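Local coordinates for protein cellulase (Xanthomonas axonopodis pv. citri, PDB 4W7W) that probably hydrolyses the beta-1,4-glucan chains of cellulose, as a family 5 glycoside hydrolase built on an (alpha/beta)8-barrel, at residues A[22-27]-A[292-297]; A[65-70]-A[104-109]. All coordinates share one frame; numbering follows the deposited sequence.

Contact 1: A[22-27]-A[292-297]; sequences LKYVGV and VWLGWT
Trp-296, Leu-294 and Leu-22 bury the most surface where the two segments meet. The first torsion of Trp-296 (chi1 49°) sets CG between the backbone N and the carbonyl carbon, and this lays the indole alongside the neighbouring strand. Val-25 sits on one face of the ring: its CB is 3.9 Å from the centroid of the six-membered ring of Trp-296 and only 12° off the ring normal, a CH-pi contact, while its CG1 leans toward CE2. The carbonyl of Gly-26 meets the ring differently, at the edge and near its plane, with O 3.4 Å from CZ3 of Trp-296.

Leu-22 crosses the indole at about a right angle and divides its two methyls. CD1 of Leu-22 comes within 3.4 Å of CD1 of Trp-296, whereas CD2 reaches the carbonyl O of Trp-293. Met-286 of helix 273-288 packs against both Leu-22 and Trp-296.

Leu-294 works through both backbone and side chain. Leu-294 O accepts a hydrogen bond from Tyr-24 N (3.0 Å) lying in the carbonyl plane, and Leu-294 CB lies 4.0 Å from CD2 of Tyr-24, the two side chains running side by side in the same direction. One residue earlier, a water bridges the strands, accepting from Lys-23 N and donating to Trp-293 O. At the other end the bond from Gly-26 N to Trp-296 O is weak. This pairing of the first and last parallel strands, 265 residues apart, is the seam that closes a TIM barrel.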
# COMPACT_ATOMS: atom_id res chain seq x y z
N LEU A 22 15.28 8.16 -0.87
CA LEU A 22 14.34 7.52 0.04
C LEU A 22 14.72 6.06 0.24
O LEU A 22 15.30 5.42 -0.63
CB LEU A 22 12.92 7.62 -0.50
CG LEU A 22 12.45 9.06 -0.82
CD1 LEU A 22 11.07 9.07 -1.45
CD2 LEU A 22 12.49 9.94 0.41
N LYS A 23 14.35 5.52 1.40
CA LYS A 23 14.72 4.15 1.73
C LYS A 23 14.06 3.12 0.84
O LYS A 23 14.70 2.16 0.44
CB LYS A 23 14.38 3.87 3.19
CG LYS A 23 14.80 2.49 3.64
CD LYS A 23 14.76 2.31 5.14
CE LYS A 23 15.26 0.92 5.52
NZ LYS A 23 15.18 0.66 6.98
N TYR A 24 12.79 3.31 0.53
CA TYR A 24 12.00 2.34 -0.23
C TYR A 24 11.39 3.02 -1.44
O TYR A 24 10.66 4.01 -1.31
CB TYR A 24 10.85 1.82 0.62
CG TYR A 24 11.24 1.21 1.94
CD1 TYR A 24 11.81 -0.05 2.01
CD2 TYR A 24 10.99 1.87 3.13
CE1 TYR A 24 12.15 -0.63 3.21
CE2 TYR A 24 11.31 1.29 4.34
CZ TYR A 24 11.89 0.04 4.38
OH TYR A 24 12.21 -0.56 5.57
N VAL A 25 11.69 2.52 -2.62
CA VAL A 25 11.04 3.01 -3.83
C VAL A 25 10.67 1.81 -4.71
O VAL A 25 11.44 0.86 -4.88
CB VAL A 25 11.92 4.01 -4.62
CG1 VAL A 25 12.20 5.26 -3.81
CG2 VAL A 25 13.21 3.39 -5.11
N GLY A 26 9.49 1.86 -5.27
CA GLY A 26 9.07 0.78 -6.13
C GLY A 26 7.67 0.88 -6.64
O GLY A 26 7.14 1.98 -6.89
N VAL A 27 7.08 -0.28 -6.85
CA VAL A 27 5.79 -0.39 -7.51
C VAL A 27 4.90 -1.41 -6.83
O VAL A 27 5.37 -2.33 -6.16
CB VAL A 27 5.93 -0.76 -9.01
CG1 VAL A 27 6.75 0.25 -9.79
CG2 VAL A 27 6.50 -2.15 -9.20
N VAL A 292 11.12 12.50 6.87
CA VAL A 292 9.88 11.84 7.28
C VAL A 292 9.33 10.86 6.25
O VAL A 292 8.63 9.94 6.64
CB VAL A 292 8.78 12.84 7.71
CG1 VAL A 292 9.20 13.65 8.93
CG2 VAL A 292 8.40 13.77 6.57
N TRP A 293 9.62 11.04 4.96
CA TRP A 293 9.16 10.08 3.95
C TRP A 293 10.11 8.90 3.87
O TRP A 293 11.27 9.06 3.51
CB TRP A 293 9.03 10.72 2.58
CG TRP A 293 7.83 11.60 2.50
CD1 TRP A 293 7.78 12.96 2.65
CD2 TRP A 293 6.47 11.18 2.31
NE1 TRP A 293 6.50 13.40 2.53
CE2 TRP A 293 5.67 12.33 2.33
CE3 TRP A 293 5.86 9.93 2.11
CZ2 TRP A 293 4.29 12.29 2.15
CZ3 TRP A 293 4.49 9.88 1.96
CH2 TRP A 293 3.72 11.06 1.99
N LEU A 294 9.60 7.71 4.19
CA LEU A 294 10.38 6.48 4.01
C LEU A 294 10.42 6.02 2.58
O LEU A 294 11.36 5.32 2.18
CB LEU A 294 9.79 5.34 4.79
CG LEU A 294 10.03 5.34 6.27
CD1 LEU A 294 9.38 4.10 6.89
CD2 LEU A 294 11.52 5.35 6.59
N GLY A 295 9.38 6.33 1.81
CA GLY A 295 9.36 5.88 0.44
C GLY A 295 7.97 5.84 -0.13
O GLY A 295 7.02 6.42 0.43
N TRP A 296 7.88 5.17 -1.28
CA TRP A 296 6.69 5.17 -2.08
C TRP A 296 6.65 3.95 -2.96
O TRP A 296 7.67 3.37 -3.32
CB TRP A 296 6.60 6.43 -2.96
CG TRP A 296 7.79 6.82 -3.77
CD1 TRP A 296 8.59 7.88 -3.48
CD2 TRP A 296 8.29 6.27 -5.02
NE1 TRP A 296 9.56 8.02 -4.43
CE2 TRP A 296 9.39 7.06 -5.39
CE3 TRP A 296 7.89 5.23 -5.87
CZ2 TRP A 296 10.12 6.81 -6.56
CZ3 TRP A 296 8.63 4.99 -7.03
CH2 TRP A 296 9.73 5.78 -7.36
N THR A 297 5.42 3.59 -3.34
CA THR A 297 5.17 2.55 -4.34
C THR A 297 4.09 3.04 -5.30
O THR A 297 2.96 3.31 -4.92
CB THR A 297 4.78 1.19 -3.72
OG1 THR A 297 3.82 1.33 -2.66
CG2 THR A 297 5.99 0.47 -3.16
O HOH W 1 13.66 7.64 3.42

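Contact 2: A[65-70]-A[104-109]; sequences TIRLPF and YLILDL
Arg-67 runs along strand 104-109, from Ile-106 at its root to Asp-108 at its tip. CB starts beside the Ile-106 terminal methyl, CD1. CG of Arg-67, placed anti to the backbone N (chi1 -177°), rests 3.9 Å from CB of Asp-108 and also near CG2 of Ile-106. The chain then runs extended to NE of Arg-67, which passes 3.8 Å from the same Asp-108 CB. At the tip the guanidinium lies flat against the carboxylate, the two planes stacked and only 13° apart. OD2 of Asp-108 stands over the centre of one face, 3.3 Å from CZ of Arg-67, and NH1 of Arg-67 is equally near it. This is a salt bridge of charges alone, since no N-H points at the oxygen.

The N-H groups are used elsewhere: NH1 toward Asn-28 and Glu-266, NH2 toward Asn-153 and Glu-222. Asp-108 OD2 likewise has a second partner, His-110 ND1, so each half of the stacked pair has hydrogen-bonding partners of its own. CG of Pro-69 also abuts this oxygen.

On the other face of the sheet the Phe-70 ring presents its edge to Leu-107, CE1 of Phe-70 lying 3.8 Å from CB of Leu-107, while Asp-108 O lies over a face of the ring. Five backbone hydrogen bonds, from Ile-66 N to Tyr-104 O at one end to Phe-70 N to Asp-108 O at the other, tie the strands. With the intervening helix 85-100 these parallel strands make a beta-alpha-beta crossover of the TIM barrel, with an arginine-centred polar network inside it.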
# COMPACT_ATOMS: atom_id res chain seq x y z
N THR A 65 11.54 -2.07 -3.77
CA THR A 65 10.35 -2.36 -2.98
C THR A 65 9.20 -2.74 -3.89
O THR A 65 8.94 -2.06 -4.89
CB THR A 65 9.94 -1.14 -2.12
OG1 THR A 65 11.04 -0.79 -1.27
CG2 THR A 65 8.76 -1.44 -1.23
N ILE A 66 8.52 -3.82 -3.53
CA ILE A 66 7.32 -4.26 -4.22
C ILE A 66 6.17 -4.28 -3.22
O ILE A 66 6.29 -4.91 -2.16
CB ILE A 66 7.51 -5.66 -4.80
CG1 ILE A 66 8.62 -5.67 -5.87
CG2 ILE A 66 6.20 -6.20 -5.34
CD1 ILE A 66 8.39 -4.80 -7.07
N ARG A 67 5.08 -3.59 -3.55
CA ARG A 67 3.84 -3.73 -2.79
C ARG A 67 2.99 -4.79 -3.48
O ARG A 67 2.79 -4.72 -4.69
CB ARG A 67 3.12 -2.38 -2.66
CG ARG A 67 1.84 -2.44 -1.83
CD ARG A 67 1.39 -1.04 -1.46
NE ARG A 67 0.19 -0.95 -0.65
CZ ARG A 67 -1.03 -0.67 -1.10
NH1 ARG A 67 -1.31 -0.60 -2.39
NH2 ARG A 67 -1.99 -0.42 -0.23
N LEU A 68 2.55 -5.77 -2.70
CA LEU A 68 1.84 -6.94 -3.21
C LEU A 68 0.43 -7.00 -2.63
O LEU A 68 0.22 -7.51 -1.53
CB LEU A 68 2.60 -8.21 -2.84
CG LEU A 68 2.03 -9.49 -3.41
CD1 LEU A 68 2.27 -9.58 -4.91
CD2 LEU A 68 2.60 -10.71 -2.70
N PRO A 69 -0.54 -6.47 -3.38
CA PRO A 69 -1.95 -6.65 -2.98
C PRO A 69 -2.35 -8.12 -2.99
O PRO A 69 -2.01 -8.85 -3.92
CB PRO A 69 -2.71 -5.90 -4.08
CG PRO A 69 -1.73 -4.88 -4.59
CD PRO A 69 -0.41 -5.59 -4.55
N PHE A 70 -3.11 -8.52 -1.98
CA PHE A 70 -3.79 -9.81 -1.99
C PHE A 70 -5.02 -9.68 -1.11
O PHE A 70 -5.19 -8.70 -0.38
CB PHE A 70 -2.88 -10.95 -1.52
CG PHE A 70 -2.41 -10.79 -0.12
CD1 PHE A 70 -1.26 -10.07 0.12
CD2 PHE A 70 -3.10 -11.32 0.95
CE1 PHE A 70 -0.79 -9.88 1.39
CE2 PHE A 70 -2.65 -11.11 2.24
CZ PHE A 70 -1.49 -10.41 2.46
N TYR A 104 12.41 -5.42 -0.85
CA TYR A 104 11.44 -5.55 0.22
C TYR A 104 10.07 -5.87 -0.37
O TYR A 104 9.77 -5.46 -1.49
CB TYR A 104 11.34 -4.24 1.00
CG TYR A 104 12.62 -3.87 1.70
CD1 TYR A 104 12.90 -4.34 2.99
CD2 TYR A 104 13.57 -3.07 1.08
CE1 TYR A 104 14.08 -4.02 3.63
CE2 TYR A 104 14.75 -2.73 1.72
CZ TYR A 104 15.00 -3.20 3.00
OH TYR A 104 16.16 -2.88 3.67
N LEU A 105 9.26 -6.60 0.40
CA LEU A 105 7.93 -6.99 -0.03
C LEU A 105 6.93 -6.49 0.99
O LEU A 105 6.95 -6.91 2.15
CB LEU A 105 7.85 -8.50 -0.16
CG LEU A 105 6.54 -9.02 -0.77
CD1 LEU A 105 6.42 -8.65 -2.24
CD2 LEU A 105 6.41 -10.53 -0.58
N ILE A 106 6.07 -5.57 0.56
CA ILE A 106 4.95 -5.12 1.39
C ILE A 106 3.76 -6.05 1.16
O ILE A 106 3.25 -6.15 0.04
CB ILE A 106 4.53 -3.68 1.10
CG1 ILE A 106 5.68 -2.70 1.32
CG2 ILE A 106 3.31 -3.31 1.93
CD1 ILE A 106 5.46 -1.35 0.67
N LEU A 107 3.34 -6.72 2.22
CA LEU A 107 2.13 -7.54 2.18
C LEU A 107 0.95 -6.60 2.36
O LEU A 107 0.73 -6.09 3.47
CB LEU A 107 2.17 -8.58 3.30
CG LEU A 107 3.34 -9.55 3.22
CD1 LEU A 107 3.23 -10.57 4.34
CD2 LEU A 107 3.45 -10.22 1.86
N ASP A 108 0.23 -6.32 1.28
CA ASP A 108 -0.90 -5.39 1.30
C ASP A 108 -2.20 -6.16 1.35
O ASP A 108 -2.63 -6.75 0.36
CB ASP A 108 -0.86 -4.50 0.04
CG ASP A 108 -2.19 -3.89 -0.33
OD1 ASP A 108 -3.06 -3.68 0.54
OD2 ASP A 108 -2.32 -3.64 -1.56
N LEU A 109 -2.80 -6.19 2.54
CA LEU A 109 -4.13 -6.79 2.73
C LEU A 109 -5.13 -5.83 2.07
O LEU A 109 -5.48 -4.79 2.64
CB LEU A 109 -4.43 -6.98 4.21
CG LEU A 109 -5.64 -7.89 4.48
CD1 LEU A 109 -5.31 -9.34 4.20
CD2 LEU A 109 -6.08 -7.72 5.92

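How the contacts relate
Contacts 1 and 2 belong to one closed barrel and are separated by the pairing of strands 24-29 and 65-70; contact 2 is nested within the long chain loop that contact 1 closes. Their centres lie 13 Å apart. Val-27 joins them through probable hydrogen bonds, from Arg-67 N to Val-27 O (2.9 Å) and from Val-27 N to Thr-65 O (3.2 Å), and the rings of Tyr-24 and Tyr-104 meet edge to face. Contact 2 is closer to the bound glycan: the side chain of Pro-69 is about 6 Å from a glucose unit, that of Thr-297 about 13 Å. His-110, hydrogen-bonded to Asp-108, lines the glycan pocket itself.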